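Local coordinates for dopamine N-acetyltransferase-like Protein (Tribolium castaneum, PDB 6V3T) that probably transfers acyl groups from acyl-CoA thioesters such as acetyl-CoA to the amine of arylalkylamines such as serotonin, at residues K159-S164 / D203-M208; N28-L33 / Y196-P201. All coordinates share one frame; numbering follows the deposited sequence.

Contact 1. Residues K159-S164 / D203-M208; sequences KVDATS and DYYKVM. With ACO (acetyl coenzyme *a), chain G.
In the central sheet of this GNAT-type acetyltransferase, strand 157-162 pairs antiparallel with strand 204-211, and Val160 faces Met208 while Ala162 faces Lys206, both as hydrogen-bonded pairs. Val160 N reaches Met208 O at 2.9 Å and Ala162 N reaches Lys206 O at 2.8 Å; Met208 N and Lys206 N return the bonds to Val160 O and Ala162 O. On the face carrying Val160 and Ala162, the Met208 chain runs alongside, its CB 3.7 Å from Val160 CG1 and its SD 3.9 Å from Ala162 CB. Asp161 and Val207 point to the other face, where Tyr205, whose CG points away from the backbone N (chi1 151°), turns its ring edge to Ala162 O. Past the strand end, Thr163 OG1 lies 3.0 Å from N4P of acetyl-CoA and is hydrogen-bonded to Glu25, while Thr163 CG2 lies 3.7 Å from the thioester S1P. A valine in its place would probably leave Glu25 without this hydroxyl partner and take a polar neighbour from N4P. Lys159 NZ bridges Asp161 OD2 and Glu123, which probably offsets carboxylate charge on this face, while Thr163 offers a hydroxyl toward the amide nitrogen and a methyl toward the sulfur, consistent with holding the end of the pantetheine arm.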
# COMPACT_ATOMS: atom_id res chain seq x y z
N LYS A 159 -3.50 5.59 -7.95
CA LYS A 159 -2.49 4.54 -8.20
C LYS A 159 -2.39 3.68 -6.94
O LYS A 159 -2.65 4.21 -5.83
CB LYS A 159 -1.17 5.20 -8.62
CG LYS A 159 0.04 4.29 -8.67
CD LYS A 159 0.91 4.43 -7.47
CE LYS A 159 1.82 3.27 -7.19
NZ LYS A 159 2.68 3.56 -6.02
N VAL A 160 -2.07 2.39 -7.11
CA VAL A 160 -1.96 1.39 -6.01
C VAL A 160 -0.84 0.40 -6.33
O VAL A 160 -0.82 -0.18 -7.46
CB VAL A 160 -3.30 0.66 -5.78
CG1 VAL A 160 -3.80 -0.03 -7.04
CG2 VAL A 160 -3.19 -0.34 -4.63
N ASP A 161 0.05 0.19 -5.36
CA ASP A 161 1.11 -0.84 -5.46
C ASP A 161 0.46 -2.16 -5.05
O ASP A 161 0.48 -2.46 -3.85
CB ASP A 161 2.33 -0.48 -4.62
CG ASP A 161 3.26 0.49 -5.33
OD1 ASP A 161 3.85 0.08 -6.35
OD2 ASP A 161 3.37 1.63 -4.86
N ALA A 162 -0.15 -2.85 -6.00
CA ALA A 162 -1.02 -4.03 -5.75
C ALA A 162 -0.16 -5.28 -5.65
O ALA A 162 -0.00 -5.98 -6.66
CB ALA A 162 -2.05 -4.15 -6.86
N THR A 163 0.39 -5.53 -4.46
CA THR A 163 1.29 -6.67 -4.20
C THR A 163 0.47 -7.93 -3.94
O THR A 163 0.90 -9.02 -4.33
CB THR A 163 2.15 -6.38 -2.97
OG1 THR A 163 1.20 -6.28 -1.93
CG2 THR A 163 2.97 -5.11 -3.10
N SER A 164 -0.67 -7.76 -3.28
CA SER A 164 -1.67 -8.83 -3.04
C SER A 164 -2.55 -8.95 -4.28
O SER A 164 -2.94 -7.91 -4.81
CB SER A 164 -2.49 -8.55 -1.82
OG SER A 164 -3.36 -9.63 -1.51
N ASP A 203 1.95 -14.41 -7.35
CA ASP A 203 3.10 -14.77 -8.22
C ASP A 203 3.67 -13.51 -8.89
O ASP A 203 4.71 -13.64 -9.57
CB ASP A 203 2.72 -15.78 -9.30
CG ASP A 203 2.09 -17.07 -8.80
OD1 ASP A 203 2.37 -17.45 -7.64
OD2 ASP A 203 1.33 -17.70 -9.59
N TYR A 204 3.01 -12.35 -8.74
CA TYR A 204 3.43 -11.08 -9.39
C TYR A 204 2.80 -9.85 -8.73
O TYR A 204 1.74 -9.95 -8.09
CB TYR A 204 3.12 -11.13 -10.88
CG TYR A 204 1.72 -11.56 -11.21
CD1 TYR A 204 1.30 -12.86 -11.10
CD2 TYR A 204 0.79 -10.66 -11.66
CE1 TYR A 204 0.00 -13.25 -11.39
CE2 TYR A 204 -0.51 -11.03 -11.98
CZ TYR A 204 -0.91 -12.34 -11.84
OH TYR A 204 -2.19 -12.69 -12.15
N TYR A 205 3.48 -8.71 -8.91
CA TYR A 205 3.13 -7.37 -8.36
C TYR A 205 2.74 -6.47 -9.54
O TYR A 205 3.48 -6.41 -10.56
CB TYR A 205 4.31 -6.81 -7.56
CG TYR A 205 4.48 -5.31 -7.48
CD1 TYR A 205 3.48 -4.48 -6.98
CD2 TYR A 205 5.68 -4.72 -7.82
CE1 TYR A 205 3.67 -3.11 -6.87
CE2 TYR A 205 5.89 -3.35 -7.72
CZ TYR A 205 4.87 -2.54 -7.24
OH TYR A 205 5.08 -1.19 -7.15
N LYS A 206 1.56 -5.86 -9.43
CA LYS A 206 1.04 -4.92 -10.44
C LYS A 206 0.98 -3.54 -9.82
O LYS A 206 0.44 -3.43 -8.69
CB LYS A 206 -0.37 -5.30 -10.88
CG LYS A 206 -0.45 -6.40 -11.91
CD LYS A 206 -1.87 -6.88 -12.06
CE LYS A 206 -2.11 -7.73 -13.28
NZ LYS A 206 -3.56 -7.96 -13.44
N VAL A 207 1.51 -2.54 -10.52
CA VAL A 207 1.12 -1.12 -10.35
C VAL A 207 -0.15 -0.92 -11.18
O VAL A 207 -0.15 -1.30 -12.36
CB VAL A 207 2.26 -0.15 -10.72
CG1 VAL A 207 1.80 1.29 -10.73
CG2 VAL A 207 3.43 -0.32 -9.78
N MET A 208 -1.20 -0.39 -10.55
CA MET A 208 -2.55 -0.27 -11.14
C MET A 208 -3.06 1.15 -10.89
O MET A 208 -2.63 1.77 -9.92
CB MET A 208 -3.52 -1.29 -10.53
CG MET A 208 -3.00 -2.72 -10.63
SD MET A 208 -4.17 -3.99 -10.10
CE MET A 208 -5.21 -4.11 -11.56
N1A ACO G . -8.85 -16.13 -1.70
C2A ACO G . -9.22 -15.76 -2.93
N3A ACO G . -9.74 -14.55 -3.20
C4A ACO G . -9.92 -13.64 -2.23
C5A ACO G . -9.54 -13.99 -0.88
C6A ACO G . -8.98 -15.32 -0.66
N6A ACO G . -8.62 -15.69 0.57
N7A ACO G . -9.81 -12.93 -0.11
C8A ACO G . -10.34 -11.98 -0.91
N9A ACO G . -10.41 -12.43 -2.17
C1B ACO G . -10.89 -11.63 -3.28
C2B ACO G . -12.39 -11.61 -3.42
O2B ACO G . -12.83 -12.62 -4.30
C3B ACO G . -12.60 -10.23 -3.99
O3B ACO G . -12.34 -10.26 -5.38
P3B ACO G . -13.59 -10.25 -6.37
O7A ACO G . -13.11 -11.01 -7.58
O8A ACO G . -14.61 -11.00 -5.52
O9A ACO G . -13.78 -8.75 -6.57
C4B ACO G . -11.51 -9.38 -3.40
O4B ACO G . -10.53 -10.28 -2.97
C5B ACO G . -11.98 -8.57 -2.23
O5B ACO G . -12.02 -9.33 -1.04
P1A ACO G . -12.25 -8.49 0.28
O1A ACO G . -13.03 -7.25 -0.07
O2A ACO G . -12.70 -9.33 1.43
O3A ACO G . -10.72 -8.14 0.62
P2A ACO G . -10.18 -8.43 2.10
O4A ACO G . -11.16 -7.78 3.06
O5A ACO G . -9.94 -9.92 2.24
O6A ACO G . -8.69 -7.73 1.93
CBP ACO G . -6.20 -8.05 2.28
CCP ACO G . -7.61 -7.89 2.88
CDP ACO G . -6.16 -7.32 0.95
CEP ACO G . -5.99 -9.54 2.11
CAP ACO G . -5.06 -7.51 3.21
OAP ACO G . -4.89 -8.43 4.31
C9P ACO G . -3.63 -7.28 2.61
O9P ACO G . -2.75 -8.14 2.69
N8P ACO G . -3.36 -6.08 1.99
C7P ACO G . -2.10 -5.74 1.32
C6P ACO G . -2.24 -5.16 -0.10
C5P ACO G . -1.40 -3.94 -0.39
O5P ACO G . -1.90 -2.88 -0.68
N4P ACO G . -0.07 -4.09 -0.37
C3P ACO G . 0.89 -3.06 -0.80
C2P ACO G . 1.92 -2.56 0.24
S1P ACO G . 3.57 -3.17 -0.02
C ACO G . 4.28 -3.16 1.52
O ACO G . 4.02 -2.27 2.32
CH3 ACO G . 5.25 -4.22 1.93

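Contact 2. Residues N28-L33 / Y196-P201; sequences NASVGL and YDTKSP
Ser30 of helix 26-31 meets Tyr196, Asp197 and Thr198, where the loop 196-201 runs beside it. Its CB sits 3.2 Å from Asp197 O and 3.7 Å from Thr198 CG2, and its OG lies 3.6 Å from Tyr196 CA, near the plane of the tyrosine ring at its edge. With chi1 74°, that hydroxyl stands between the backbone N and the carbonyl carbon, and it is hydrogen-bonded to Leu27 O one turn back in the helix; the loop is met by packing of CB and by a CA-H...O contact from Ser30 CA to Asp197 O at 3.5 Å. Next to it, Val31 CG1 lies 4.0 Å from Tyr196 CD1, the two side chains running side by side in the same direction. Asp197, whose O faces Ser30, is the centre of an inverse gamma turn, with a weak bond from Thr198 N to Tyr196 O. Farther out, Tyr196 OH is fixed by Arg98 O, and Thr198 OG1 has a weak bond to His202 O. Beyond that shell, Val31 and Tyr196 both rest on helix 94-108, through Ile99 and Leu102, while Tyr184, just after strand 177-183, touches Tyr196 and Thr198.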
# COMPACT_ATOMS: atom_id res chain seq x y z
N ASN A 28 6.23 -8.47 2.03
CA ASN A 28 6.76 -8.49 3.41
C ASN A 28 7.13 -9.92 3.79
O ASN A 28 8.27 -10.15 4.19
CB ASN A 28 5.73 -7.94 4.40
CG ASN A 28 6.16 -8.09 5.84
OD1 ASN A 28 6.48 -9.18 6.28
ND2 ASN A 28 6.16 -7.00 6.58
N ALA A 29 6.17 -10.83 3.66
CA ALA A 29 6.29 -12.27 4.00
C ALA A 29 7.54 -12.86 3.34
O ALA A 29 8.31 -13.53 4.05
CB ALA A 29 5.06 -13.02 3.58
N SER A 30 7.73 -12.60 2.04
CA SER A 30 8.75 -13.29 1.21
C SER A 30 10.17 -12.85 1.60
O SER A 30 11.12 -13.54 1.16
CB SER A 30 8.51 -13.08 -0.26
OG SER A 30 8.86 -11.77 -0.66
N VAL A 31 10.31 -11.75 2.36
CA VAL A 31 11.62 -11.26 2.91
C VAL A 31 11.57 -11.27 4.44
O VAL A 31 12.65 -11.37 5.05
CB VAL A 31 11.99 -9.85 2.39
CG1 VAL A 31 11.78 -9.71 0.89
CG2 VAL A 31 11.26 -8.74 3.13
N GLY A 32 10.37 -11.14 5.04
CA GLY A 32 10.15 -11.18 6.50
C GLY A 32 10.79 -10.00 7.20
O GLY A 32 11.88 -10.18 7.75
N LEU A 33 10.15 -8.83 7.15
CA LEU A 33 10.63 -7.58 7.82
C LEU A 33 9.91 -7.41 9.16
O LEU A 33 10.60 -7.17 10.15
CB LEU A 33 10.38 -6.39 6.90
CG LEU A 33 11.16 -5.12 7.23
CD1 LEU A 33 12.60 -5.21 6.76
CD2 LEU A 33 10.50 -3.90 6.61
N TYR A 196 12.53 -12.79 -3.63
CA TYR A 196 11.10 -12.78 -3.26
C TYR A 196 10.54 -14.18 -3.48
O TYR A 196 9.93 -14.44 -4.54
CB TYR A 196 10.35 -11.73 -4.08
CG TYR A 196 11.07 -10.41 -4.15
CD1 TYR A 196 11.18 -9.59 -3.03
CD2 TYR A 196 11.68 -9.99 -5.32
CE1 TYR A 196 11.85 -8.38 -3.09
CE2 TYR A 196 12.35 -8.78 -5.39
CZ TYR A 196 12.43 -7.97 -4.27
OH TYR A 196 13.10 -6.79 -4.35
N ASP A 197 10.81 -15.05 -2.51
CA ASP A 197 10.17 -16.39 -2.41
C ASP A 197 8.75 -16.15 -1.89
O ASP A 197 8.54 -16.26 -0.67
CB ASP A 197 11.01 -17.34 -1.55
CG ASP A 197 10.75 -18.81 -1.83
OD1 ASP A 197 10.83 -19.19 -3.01
OD2 ASP A 197 10.47 -19.56 -0.87
N THR A 198 7.84 -15.76 -2.79
CA THR A 198 6.41 -15.49 -2.48
C THR A 198 5.63 -16.80 -2.56
O THR A 198 5.88 -17.58 -3.50
CB THR A 198 5.81 -14.45 -3.44
OG1 THR A 198 6.10 -14.87 -4.77
CG2 THR A 198 6.34 -13.05 -3.20
N LYS A 199 4.73 -17.05 -1.60
CA LYS A 199 3.82 -18.22 -1.62
C LYS A 199 2.61 -17.86 -2.48
O LYS A 199 2.09 -16.74 -2.34
CB LYS A 199 3.44 -18.65 -0.19
CG LYS A 199 4.48 -19.53 0.50
CD LYS A 199 4.27 -19.68 1.99
CE LYS A 199 5.56 -19.92 2.76
NZ LYS A 199 5.36 -19.73 4.21
N SER A 200 2.23 -18.77 -3.39
CA SER A 200 1.05 -18.62 -4.28
C SER A 200 -0.17 -18.29 -3.43
O SER A 200 -0.24 -18.70 -2.27
CB SER A 200 0.84 -19.85 -5.14
OG SER A 200 1.18 -19.60 -6.50
N PRO A 201 -1.18 -17.56 -3.97
CA PRO A 201 -1.29 -17.25 -5.40
C PRO A 201 -0.70 -15.91 -5.86
O PRO A 201 -1.02 -15.48 -6.95
CB PRO A 201 -2.82 -17.22 -5.59
CG PRO A 201 -3.37 -16.74 -4.26
CD PRO A 201 -2.31 -17.02 -3.21

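The centres of the two contacts lie about 14 Å apart, and their segments alternate along the chain: 28-33, then 159-164, 196-201 and 203-208. Contact 1 belongs to the buried sheet, its centre about 9 Å from the centre of the chain, whereas contact 2 is a surface contact joining helix 26-31 to the loop that leads into strand 204-211. Only His202 separates the second segments, so that one run of chain passes beside helix 26-31 and then enters the sheet. Both contacts also use helix 94-108 and Tyr184. Glu25, hydrogen-bonded to Thr163 and Asn28 N, relates the start of the surface helix to the strand end beside acetyl-CoA, while contact 2 stays off the cofactor.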